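Local coordinates for protein ADP-ribosylglycohydrolase (Thermus thermophilus, PDB 2YZV) that belongs to the ADP-ribosylglycohydrolase family and folds as a helical protein that holds two magnesium ions in this crystal form, at residues 151-154 with 155-158; 293-296 with 297-300. One frame throughout, in Å; residues are numbered along the deposited sequence.

Contact 1 of 2, residues 151-154 with 155-158; sequences ARRA and ARTT
Arg156 touches both Arg152 and Arg153 near the C-terminal end of helix 147-156: its methylenes meet the first and an edge of its guanidinium the second. Its CG rests 3.1 Å from Arg152 O, and its CD reaches Arg152 CG at 3.9 Å, a methylene contact one helical turn apart. The two side chains run obliquely to each other and then part: with CG opposite the backbone N (chi1 173°), Arg152 leads its guanidinium to helix 162-179, where NE forms a salt bridge with Glu169. Arg153 approaches Arg156 differently. Its CG sits at the edge of the Arg156 guanidinium, near that plane, 4.0 Å from NH1, while its own head turns off to give NE to the hydroxyl of Tyr119. The Arg156 head also makes a cation-pi contact with Tyr119, which thus serves two arginines.

The backbone of the same turn is held by a good bond from Arg156 N to Arg152 O (2.9 Å), and Ala155 N divides its hydrogen between Ala151 O and, weakly, Arg152 O. Thr157 N reaches Arg153 O only weakly, at 3.5 Å. Thr157 OG1 donates to Ala154 O over 2.9 Å from above the carbonyl plane. A chi1 of 54°, which sets OG1 between backbone N and carbonyl carbon, turns it back toward that oxygen. Arg133 NH2 bonds to the same Ala154 O, so two donors grip the Ala154 carbonyl.

Three like charges thus share one end of a helix, yet their heads diverge: Arg153 NE and Arg156 NH1 stay 5.5 Å apart. Glu169 would partly balance the charge of Arg152, while the Tyr119 ring probably eases the placing of Arg156 and its hydroxyl takes the NE of Arg153.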
ATOM      1  N   ALA A 151       1.177 -11.205   6.882  1.00 10.38           N
ATOM      2  CA  ALA A 151       1.488  -9.804   6.596  1.00 10.77           C
ATOM      3  C   ALA A 151       2.781  -9.404   7.300  1.00 11.24           C
ATOM      4  O   ALA A 151       3.609  -8.689   6.731  1.00 10.88           O
ATOM      5  CB  ALA A 151       0.341  -8.900   7.046  1.00 11.04           C
ATOM      6  N   ARG A 152       2.956  -9.860   8.536  1.00 11.38           N
ATOM      7  CA  ARG A 152       4.171  -9.537   9.273  1.00 10.97           C
ATOM      8  C   ARG A 152       5.370 -10.161   8.570  1.00 10.95           C
ATOM      9  O   ARG A 152       6.418  -9.532   8.427  1.00 11.08           O
ATOM     10  CB  ARG A 152       4.087 -10.046  10.717  1.00 11.38           C
ATOM     11  CG  ARG A 152       5.392  -9.903  11.495  1.00 14.31           C
ATOM     12  CD  ARG A 152       5.205 -10.253  12.961  1.00 14.38           C
ATOM     13  NE  ARG A 152       4.443  -9.226  13.664  1.00 19.13           N
ATOM     14  CZ  ARG A 152       4.951  -8.410  14.584  1.00 17.92           C
ATOM     15  NH1 ARG A 152       6.230  -8.498  14.926  1.00 21.28           N
ATOM     16  NH2 ARG A 152       4.182  -7.497  15.156  1.00 19.84           N
ATOM     17  N   ARG A 153       5.216 -11.405   8.125  1.00 10.90           N
ATOM     18  CA  ARG A 153       6.303 -12.079   7.428  1.00 11.17           C
ATOM     19  C   ARG A 153       6.620 -11.364   6.112  1.00 10.93           C
ATOM     20  O   ARG A 153       7.787 -11.222   5.741  1.00 12.75           O
ATOM     21  CB  ARG A 153       5.935 -13.546   7.182  1.00 13.64           C
ATOM     22  CG  ARG A 153       5.957 -14.381   8.458  1.00 14.23           C
ATOM     23  CD  ARG A 153       5.290 -15.733   8.260  1.00 14.74           C
ATOM     24  NE  ARG A 153       5.966 -16.555   7.263  1.00 15.48           N
ATOM     25  CZ  ARG A 153       5.438 -17.654   6.733  1.00 16.91           C
ATOM     26  NH1 ARG A 153       4.229 -18.050   7.109  1.00 17.13           N
ATOM     27  NH2 ARG A 153       6.111 -18.353   5.826  1.00 17.00           N
ATOM     28  N   ALA A 154       5.585 -10.897   5.421  1.00 10.20           N
ATOM     29  CA  ALA A 154       5.776 -10.191   4.153  1.00 11.97           C
ATOM     30  C   ALA A 154       6.525  -8.880   4.378  1.00 12.43           C
ATOM     31  O   ALA A 154       7.276  -8.423   3.512  1.00 14.95           O
ATOM     32  CB  ALA A 154       4.424  -9.918   3.494  1.00 11.82           C
ATOM     33  N   ALA A 155       6.322  -8.271   5.537  1.00 11.52           N
ATOM     34  CA  ALA A 155       7.003  -7.024   5.847  1.00 11.19           C
ATOM     35  C   ALA A 155       8.453  -7.307   6.222  1.00 11.91           C
ATOM     36  O   ALA A 155       9.359  -6.579   5.815  1.00 10.49           O
ATOM     37  CB  ALA A 155       6.298  -6.308   7.004  1.00  9.92           C
ATOM     38  N   ARG A 156       8.652  -8.379   6.984  1.00 11.64           N
ATOM     39  CA  ARG A 156       9.973  -8.766   7.472  1.00 12.06           C
ATOM     40  C   ARG A 156      11.021  -9.046   6.404  1.00 12.84           C
ATOM     41  O   ARG A 156      12.218  -9.064   6.701  1.00 12.15           O
ATOM     42  CB  ARG A 156       9.848  -9.973   8.407  1.00 11.44           C
ATOM     43  CG  ARG A 156       9.263  -9.629   9.772  1.00 13.11           C
ATOM     44  CD  ARG A 156       9.113 -10.875  10.621  1.00 12.85           C
ATOM     45  NE  ARG A 156      10.388 -11.574  10.752  1.00 14.06           N
ATOM     46  CZ  ARG A 156      10.544 -12.878  10.554  1.00 13.14           C
ATOM     47  NH1 ARG A 156       9.505 -13.629  10.216  1.00 14.92           N
ATOM     48  NH2 ARG A 156      11.746 -13.428  10.681  1.00 15.18           N
ATOM     49  N   THR A 157      10.586  -9.268   5.169  1.00 11.70           N
ATOM     50  CA  THR A 157      11.535  -9.520   4.095  1.00 12.11           C
ATOM     51  C   THR A 157      12.452  -8.317   3.890  1.00 12.92           C
ATOM     52  O   THR A 157      13.631  -8.480   3.575  1.00 13.19           O
ATOM     53  CB  THR A 157      10.824  -9.816   2.757  1.00 11.14           C
ATOM     54  OG1 THR A 157       9.909  -8.755   2.450  1.00 11.61           O
ATOM     55  CG2 THR A 157      10.076 -11.141   2.836  1.00 10.99           C
ATOM     56  N   THR A 158      11.922  -7.112   4.093  1.00 10.81           N
ATOM     57  CA  THR A 158      12.711  -5.899   3.887  1.00 11.29           C
ATOM     58  C   THR A 158      12.780  -4.931   5.067  1.00 11.02           C
ATOM     59  O   THR A 158      13.667  -4.074   5.117  1.00 12.76           O
ATOM     60  CB  THR A 158      12.182  -5.114   2.675  1.00 11.37           C
ATOM     61  OG1 THR A 158      10.817  -4.752   2.910  1.00 11.73           O
ATOM     62  CG2 THR A 158      12.269  -5.962   1.407  1.00 12.17           C
TER

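Contact 2 of 2, residues 293-296 with 297-300; sequences LYRM and SMAS
Met298 lays its thioether over one face of the Tyr294 ring, four residues earlier on helix 283-298. SD stands 4.0 Å from the ring centroid, a Met-aromatic contact, and comes to 3.7 Å from Tyr294 CZ. The methyl follows it over the same face as a CH-pi donor, with Met298 CE 3.9 Å from the ring centroid and 18° off the ring normal. A bend at the last torsion (chi3 -82°) folds CE back over the ring, where it also touches Arg295 CA at 3.5 Å.

Ser297 ties down the backbone beside this pair. Its OG donates to Tyr294 O over a short 2.6 Å, in the carbonyl plane and on a lone pair, and lies 3.5 Å from Tyr294 CD1. The same carbonyl takes weak bonds from the amides of Ser297 and Met298, so three donors converge on one oxygen as the helix frays. Met298 N also bonds to Arg295 O at 3.2 Å, and Ala299 N ends the series with weak bonds to Arg295 O and Met296 O.

Outward from this turn, Tyr294 packs on Arg7, Gln8 and Arg11 of helix 4-26. Leu293 reaches helices 4-26, 57-72 and 135-141, and Met296 lies against Leu70 of helix 57-72 and Ala140 and Tyr141 of helix 135-141.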
ATOM      1  N   LEU A 293      -5.716 -13.087  -8.204  1.00 15.45           N
ATOM      2  CA  LEU A 293      -5.490 -13.180  -6.768  1.00 13.95           C
ATOM      3  C   LEU A 293      -6.802 -13.394  -6.019  1.00 14.52           C
ATOM      4  O   LEU A 293      -6.863 -14.177  -5.070  1.00 14.20           O
ATOM      5  CB  LEU A 293      -4.792 -11.911  -6.263  1.00 14.41           C
ATOM      6  CG  LEU A 293      -3.354 -11.700  -6.751  1.00 13.57           C
ATOM      7  CD1 LEU A 293      -2.938 -10.255  -6.507  1.00 14.57           C
ATOM      8  CD2 LEU A 293      -2.409 -12.663  -6.046  1.00 14.63           C
ATOM      9  N   TYR A 294      -7.855 -12.704  -6.448  1.00 15.11           N
ATOM     10  CA  TYR A 294      -9.153 -12.842  -5.804  1.00 16.49           C
ATOM     11  C   TYR A 294      -9.701 -14.259  -5.977  1.00 18.73           C
ATOM     12  O   TYR A 294     -10.213 -14.855  -5.030  1.00 19.38           O
ATOM     13  CB  TYR A 294     -10.134 -11.813  -6.375  1.00 16.97           C
ATOM     14  CG  TYR A 294     -11.531 -11.895  -5.801  1.00 15.69           C
ATOM     15  CD1 TYR A 294     -11.739 -12.060  -4.430  1.00 17.85           C
ATOM     16  CD2 TYR A 294     -12.647 -11.801  -6.630  1.00 18.98           C
ATOM     17  CE1 TYR A 294     -13.027 -12.136  -3.900  1.00 18.43           C
ATOM     18  CE2 TYR A 294     -13.939 -11.870  -6.111  1.00 20.74           C
ATOM     19  CZ  TYR A 294     -14.121 -12.040  -4.747  1.00 19.87           C
ATOM     20  OH  TYR A 294     -15.397 -12.121  -4.233  1.00 22.97           O
ATOM     21  N   ARG A 295      -9.580 -14.802  -7.183  1.00 20.66           N
ATOM     22  CA  ARG A 295     -10.063 -16.156  -7.451  1.00 22.32           C
ATOM     23  C   ARG A 295      -9.296 -17.141  -6.577  1.00 22.21           C
ATOM     24  O   ARG A 295      -9.827 -18.171  -6.162  1.00 23.28           O
ATOM     25  CB  ARG A 295      -9.862 -16.509  -8.927  1.00 24.02           C
ATOM     26  CG  ARG A 295     -10.473 -15.499  -9.889  1.00 30.24           C
ATOM     27  CD  ARG A 295     -10.074 -15.787 -11.331  1.00 34.35           C
ATOM     28  NE  ARG A 295     -10.856 -16.869 -11.921  1.00 39.64           N
ATOM     29  CZ  ARG A 295     -12.144 -16.769 -12.240  1.00 42.12           C
ATOM     30  NH1 ARG A 295     -12.796 -15.634 -12.028  1.00 43.25           N
ATOM     31  NH2 ARG A 295     -12.781 -17.804 -12.774  1.00 43.38           N
ATOM     32  N   MET A 296      -8.041 -16.809  -6.302  1.00 22.61           N
ATOM     33  CA  MET A 296      -7.178 -17.642  -5.477  1.00 21.60           C
ATOM     34  C   MET A 296      -7.686 -17.685  -4.035  1.00 22.05           C
ATOM     35  O   MET A 296      -7.560 -18.702  -3.353  1.00 23.05           O
ATOM     36  CB  MET A 296      -5.750 -17.089  -5.516  1.00 22.87           C
ATOM     37  CG  MET A 296      -4.706 -17.954  -4.837  1.00 23.40           C
ATOM     38  SD  MET A 296      -3.047 -17.257  -5.019  1.00 23.04           S
ATOM     39  CE  MET A 296      -2.242 -17.883  -3.541  1.00 21.86           C
ATOM     40  N   SER A 297      -8.271 -16.581  -3.580  1.00 21.66           N
ATOM     41  CA  SER A 297      -8.786 -16.493  -2.217  1.00 22.26           C
ATOM     42  C   SER A 297     -10.078 -17.278  -2.040  1.00 25.39           C
ATOM     43  O   SER A 297     -10.451 -17.622  -0.919  1.00 23.00           O
ATOM     44  CB  SER A 297      -9.042 -15.032  -1.831  1.00 21.65           C
ATOM     45  OG  SER A 297     -10.209 -14.529  -2.463  1.00 21.94           O
ATOM     46  N   MET A 298     -10.761 -17.550  -3.146  1.00 28.43           N
ATOM     47  CA  MET A 298     -12.023 -18.278  -3.100  1.00 33.49           C
ATOM     48  C   MET A 298     -11.828 -19.782  -3.250  1.00 35.61           C
ATOM     49  O   MET A 298     -12.740 -20.563  -2.978  1.00 36.25           O
ATOM     50  CB  MET A 298     -12.960 -17.764  -4.196  1.00 35.77           C
ATOM     51  CG  MET A 298     -13.230 -16.266  -4.118  1.00 38.72           C
ATOM     52  SD  MET A 298     -14.444 -15.687  -5.324  1.00 43.71           S
ATOM     53  CE  MET A 298     -13.427 -15.522  -6.787  1.00 42.62           C
ATOM     54  N   ALA A 299     -10.636 -20.180  -3.680  1.00 38.12           N
ATOM     55  CA  ALA A 299     -10.321 -21.591  -3.867  1.00 40.93           C
ATOM     56  C   ALA A 299      -9.654 -22.176  -2.626  1.00 42.63           C
ATOM     57  O   ALA A 299      -9.978 -21.794  -1.502  1.00 43.30           O
ATOM     58  CB  ALA A 299      -9.415 -21.762  -5.082  1.00 40.75           C
ATOM     59  N   SER A 300      -8.723 -23.101  -2.849  1.00 45.19           N
ATOM     60  CA  SER A 300      -7.975 -23.778  -1.787  1.00 46.95           C
ATOM     61  C   SER A 300      -8.129 -23.161  -0.400  1.00 47.65           C
ATOM     62  O   SER A 300      -8.580 -23.885   0.513  1.00 48.23           O
ATOM     63  CB  SER A 300      -6.489 -23.830  -2.155  1.00 47.54           C
ATOM     64  OG  SER A 300      -5.734 -24.459  -1.134  1.00 49.67           O
TER

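How the contacts relate
Both contacts lie near the C-terminal end of a helix, and in each a hydroxyl bonds back to a carbonyl three residues earlier, Thr157 in contact 1 and Ser297 in contact 2. Contact 1 lies deeper, its centre about 13 Å from the centre of the chain. Contact 2, about 20 Å out near the C-terminus, has a more exposed end; there the main side-chain contact is a thioether on an aromatic face rather than arginines with polar and aromatic partners. Their nearest atoms are about 12 Å apart, so they do not touch, but helix 135-141 packs against both, with its Leu137 on contact 1 and its Leu139, Ala140 and Tyr141 on contact 2.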